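Local coordinates for protein bottromycin amidohydrolase (Streptomyces purpureus, PDB 6I5S) that acts as the thiazoline-specific amidohydrolase and gatekeeper enzyme of bottromycin biosynthesis, carrying two zinc ions at what is probably its catalytic centre, at residues G44-A49 with L372-V377; D83-P88 with R406-D411. One frame throughout, in Å; residues are numbered along the deposited sequence.

Contact 1: G44-A49 with L372-V377; sequences GLIDAA and LGFGAV
G375 meets the carbonyl group of A49 across this contact, backbone against backbone. The closest pair is A49 O and G375 O, 3.4 Å apart. Both are acceptors, so they do not bond; the two carbonyls pass at an angle instead of pointing at each other. The carbonyl of A48 adds a second approach, with A48 O 3.7 Å from G375 O. Because G375 carries no side chain, the loop can settle this close to the first turn of the helix; a CB modelled on G375 would lie 3.2 Å from A49 O. The methyl groups of A48 and A49 both point away from the helix, leaving the touching to their carbonyls, and that of A48 packs instead on P88 and T382.

Here the loop that follows strand 43-45 meets the amino end of helix 374-381. G373 is the N-cap, and the first helical bond, V377 N to G373 O, measures 3.0 Å. The strand runs parallel to 84-95 in a mixed sheet, consistent with the small beta domain that accompanies the metal-bearing barrel in amidohydrolases. The helix follows helix 358-369, on which V377 packs through I364 and T368.

Beside the backbone pair, I46 and F374 form the apolar part of the contact. The F374 ring swings out with CG anti to the backbone N (chi1 171°) and reaches toward I46. I46 meets the rim of this ring near its plane, not over a face: I46 CG2 is 4.3 Å from F374 CE2. With chi1 at -64°, the longer CG1 branch of I46 turns beside its backbone N, and CG2 is the branch presented to the phenyl edge. The same isoleucine also packs on Y85 of strand 84-95.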
# COMPACT_ATOMS: atom_id res chain seq x y z
N GLY A 44 -7.18 15.89 18.70
CA GLY A 44 -6.44 14.89 19.43
C GLY A 44 -5.51 14.11 18.49
O GLY A 44 -5.96 13.32 17.65
N LEU A 45 -4.22 14.36 18.58
CA LEU A 45 -3.25 13.69 17.72
C LEU A 45 -3.01 12.30 18.28
O LEU A 45 -2.59 12.16 19.43
CB LEU A 45 -1.94 14.47 17.64
CG LEU A 45 -0.76 13.80 16.90
CD1 LEU A 45 -1.12 13.53 15.47
CD2 LEU A 45 0.54 14.64 17.00
N ILE A 46 -3.33 11.28 17.50
CA ILE A 46 -3.08 9.90 17.92
C ILE A 46 -1.64 9.53 17.60
O ILE A 46 -1.17 9.74 16.47
CB ILE A 46 -4.09 8.96 17.26
CG1 ILE A 46 -5.52 9.32 17.75
CG2 ILE A 46 -3.76 7.51 17.55
CD1 ILE A 46 -6.60 8.53 17.06
N ASP A 47 -0.93 9.03 18.60
CA ASP A 47 0.49 8.71 18.47
C ASP A 47 0.66 7.50 17.58
O ASP A 47 0.16 6.43 17.89
CB ASP A 47 1.11 8.44 19.85
CG ASP A 47 2.63 8.38 19.81
OD1 ASP A 47 3.22 8.77 18.79
OD2 ASP A 47 3.24 7.95 20.82
N ALA A 48 1.38 7.67 16.47
CA ALA A 48 1.45 6.62 15.46
C ALA A 48 1.99 5.30 16.00
O ALA A 48 1.73 4.25 15.41
CB ALA A 48 2.31 7.09 14.28
N ALA A 49 2.73 5.34 17.11
CA ALA A 49 3.29 4.13 17.71
C ALA A 49 2.37 3.50 18.77
O ALA A 49 2.20 2.27 18.78
CB ALA A 49 4.64 4.46 18.34
N LEU A 372 -2.66 -8.55 15.97
CA LEU A 372 -2.00 -7.27 16.12
C LEU A 372 -2.97 -6.26 16.73
O LEU A 372 -4.13 -6.16 16.33
CB LEU A 372 -1.52 -6.75 14.77
CG LEU A 372 -0.08 -6.22 14.76
CD1 LEU A 372 0.85 -7.30 15.05
CD2 LEU A 372 0.23 -5.54 13.41
N GLY A 373 -2.48 -5.48 17.70
CA GLY A 373 -3.29 -4.45 18.30
C GLY A 373 -3.42 -3.18 17.45
O GLY A 373 -2.80 -3.02 16.38
N PHE A 374 -4.24 -2.24 17.97
CA PHE A 374 -4.53 -1.00 17.26
C PHE A 374 -3.25 -0.18 17.05
O PHE A 374 -2.97 0.30 15.95
CB PHE A 374 -5.56 -0.17 18.02
CG PHE A 374 -5.74 1.20 17.45
CD1 PHE A 374 -6.42 1.39 16.26
CD2 PHE A 374 -5.24 2.31 18.10
CE1 PHE A 374 -6.57 2.62 15.74
CE2 PHE A 374 -5.40 3.58 17.54
CZ PHE A 374 -6.06 3.73 16.38
N GLY A 375 -2.48 -0.00 18.12
CA GLY A 375 -1.26 0.78 18.04
C GLY A 375 -0.27 0.20 17.05
O GLY A 375 0.33 0.93 16.26
N ALA A 376 -0.07 -1.13 17.10
CA ALA A 376 0.87 -1.79 16.20
C ALA A 376 0.45 -1.63 14.75
O ALA A 376 1.28 -1.36 13.87
CB ALA A 376 1.00 -3.27 16.58
N VAL A 377 -0.84 -1.82 14.47
CA VAL A 377 -1.24 -1.75 13.07
C VAL A 377 -1.22 -0.30 12.59
O VAL A 377 -0.84 -0.01 11.44
CB VAL A 377 -2.60 -2.45 12.89
CG1 VAL A 377 -3.73 -1.59 13.40
CG2 VAL A 377 -2.79 -2.83 11.45

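Contact 2: D83-P88 with R406-D411; sequences DWYVTP and RRHPDD
R406 bends at chi2 (-64°) and brings its guanidinium flat over the six-membered ring of W84, the planes 9° apart. This is a stacked cation-pi contact, with R406 CZ 3.4 Å from W84 CH2. R406 NH1 also gives a hydrogen bond of 3.1 Å to D83 O, the acceptor in the guanidinium plane, the donor above that of the carbonyl. An alanine in place of W84 is likely to cost the guanidinium the ring it lies on and leave it freer to turn. A water links R406 O to D83 O, the latter bond weak.

The segment leaves strand 402-405, the antiparallel neighbour of strand 84-95 in the mixed sheet, as a loop running over Y85. R406 O meets the edge of the tyrosine ring in plane, 3.7 Å from Y85 CE2. R407 passes next, its C 3.6 Å from Y85 CD2. At H408 the backbone N and CB come over a face of that ring, and the imidazole turns its edge toward it in an offset edge-to-face pair, planes at 63°. P409 CD touches Y85 CB at 4.3 Å. H408 and P409 open a type I turn to D411, with D410 N hydrogen-bonded to H408 ND1 (3.0 Å).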
# COMPACT_ATOMS: atom_id res chain seq x y z
N ASP A 83 -12.71 17.84 19.17
CA ASP A 83 -13.55 17.94 17.98
C ASP A 83 -13.12 16.95 16.92
O ASP A 83 -13.91 16.57 16.05
CB ASP A 83 -13.47 19.34 17.38
CG ASP A 83 -14.17 20.39 18.23
OD1 ASP A 83 -14.83 20.03 19.22
OD2 ASP A 83 -14.03 21.58 17.90
N TRP A 84 -11.86 16.57 16.94
CA TRP A 84 -11.30 15.71 15.93
C TRP A 84 -10.29 14.78 16.57
O TRP A 84 -9.60 15.16 17.53
CB TRP A 84 -10.56 16.48 14.85
CG TRP A 84 -11.28 17.45 14.02
CD1 TRP A 84 -11.22 18.80 14.11
CD2 TRP A 84 -12.11 17.16 12.89
NE1 TRP A 84 -11.97 19.38 13.12
CE2 TRP A 84 -12.53 18.39 12.36
CE3 TRP A 84 -12.56 15.99 12.29
CZ2 TRP A 84 -13.37 18.48 11.26
CZ3 TRP A 84 -13.39 16.10 11.19
CH2 TRP A 84 -13.77 17.32 10.69
N TYR A 85 -10.17 13.58 16.00
CA TYR A 85 -9.06 12.68 16.25
C TYR A 85 -8.29 12.52 14.95
O TYR A 85 -8.91 12.33 13.89
CB TYR A 85 -9.58 11.33 16.73
CG TYR A 85 -10.34 11.36 18.00
CD1 TYR A 85 -9.71 11.17 19.23
CD2 TYR A 85 -11.70 11.61 18.00
CE1 TYR A 85 -10.46 11.21 20.44
CE2 TYR A 85 -12.43 11.64 19.21
CZ TYR A 85 -11.78 11.43 20.41
OH TYR A 85 -12.49 11.48 21.61
N VAL A 86 -6.96 12.61 15.01
CA VAL A 86 -6.15 12.71 13.81
C VAL A 86 -5.04 11.67 13.85
O VAL A 86 -4.36 11.53 14.87
CB VAL A 86 -5.57 14.12 13.65
CG1 VAL A 86 -4.48 14.16 12.65
CG2 VAL A 86 -6.71 15.06 13.23
N THR A 87 -4.84 11.00 12.73
CA THR A 87 -3.67 10.18 12.49
C THR A 87 -2.83 10.74 11.34
O THR A 87 -3.34 11.47 10.49
CB THR A 87 -4.06 8.73 12.15
OG1 THR A 87 -4.70 8.67 10.87
CG2 THR A 87 -5.05 8.20 13.18
N PRO A 88 -1.55 10.37 11.27
CA PRO A 88 -0.80 10.59 10.04
C PRO A 88 -1.52 9.91 8.89
O PRO A 88 -2.26 8.94 9.05
CB PRO A 88 0.53 9.91 10.33
CG PRO A 88 0.65 9.89 11.79
CD PRO A 88 -0.74 9.63 12.27
N ARG A 406 -14.27 12.14 13.52
CA ARG A 406 -15.05 12.77 14.56
C ARG A 406 -15.10 11.91 15.81
O ARG A 406 -15.21 12.44 16.92
CB ARG A 406 -16.46 13.03 14.06
CG ARG A 406 -16.61 14.13 13.05
CD ARG A 406 -16.22 15.47 13.63
NE ARG A 406 -16.57 16.56 12.71
CZ ARG A 406 -16.27 17.84 12.93
NH1 ARG A 406 -15.59 18.21 14.01
NH2 ARG A 406 -16.68 18.76 12.06
N ARG A 407 -15.03 10.60 15.66
CA ARG A 407 -14.98 9.68 16.79
C ARG A 407 -13.66 8.92 16.73
O ARG A 407 -13.07 8.77 15.67
CB ARG A 407 -16.15 8.69 16.75
CG ARG A 407 -17.53 9.33 16.90
CD ARG A 407 -18.66 8.30 16.89
NE ARG A 407 -19.97 8.92 17.13
CZ ARG A 407 -21.13 8.26 17.15
NH1 ARG A 407 -21.17 6.95 16.95
NH2 ARG A 407 -22.26 8.92 17.38
N HIS A 408 -13.19 8.44 17.87
CA HIS A 408 -11.91 7.77 17.89
C HIS A 408 -11.97 6.56 16.95
O HIS A 408 -12.95 5.80 17.00
CB HIS A 408 -11.55 7.34 19.32
CG HIS A 408 -10.12 6.92 19.46
ND1 HIS A 408 -9.64 5.77 18.89
CD2 HIS A 408 -9.06 7.52 20.05
CE1 HIS A 408 -8.34 5.67 19.14
NE2 HIS A 408 -7.97 6.72 19.84
N PRO A 409 -10.98 6.37 16.07
CA PRO A 409 -11.11 5.30 15.06
C PRO A 409 -10.96 3.90 15.62
O PRO A 409 -11.34 2.95 14.93
CB PRO A 409 -9.99 5.64 14.06
CG PRO A 409 -8.97 6.36 14.86
CD PRO A 409 -9.76 7.17 15.86
N ASP A 410 -10.46 3.73 16.84
CA ASP A 410 -10.51 2.42 17.49
C ASP A 410 -11.90 2.06 18.04
O ASP A 410 -12.04 1.00 18.67
CB ASP A 410 -9.48 2.37 18.63
CG ASP A 410 -9.16 0.95 19.08
OD1 ASP A 410 -9.53 -0.03 18.36
OD2 ASP A 410 -8.54 0.82 20.15
N ASP A 411 -12.91 2.90 17.84
CA ASP A 411 -14.29 2.56 18.17
C ASP A 411 -15.16 2.66 16.92
O ASP A 411 -14.78 3.27 15.92
CB ASP A 411 -14.83 3.49 19.26
CG ASP A 411 -14.16 3.25 20.61
OD1 ASP A 411 -13.61 4.22 21.20
OD2 ASP A 411 -14.16 2.09 21.08
O HOH W 1 -15.95 15.14 17.49

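Overall arrangement
From the N terminus the chain passes 44-49 first and 83-88 next, then travels through most of the helical bulk before reaching 372-377 and finally 406-411. Contact 1 closes a loop of 322 residues and contact 2 one of 317; since their segments alternate, the two loops cross instead of nesting. Contact 1 ties the loop after strand 43-45 to the start of helix 374-381, while contact 2 ties the start of strand 84-95 to the loop between strands 402-405 and 421-424. Parallel neighbours in one sheet, the two early strands bring the contact centres within about 11 Å. I46 joins both, its CD1 lying 3.6 Å from H408 NE2.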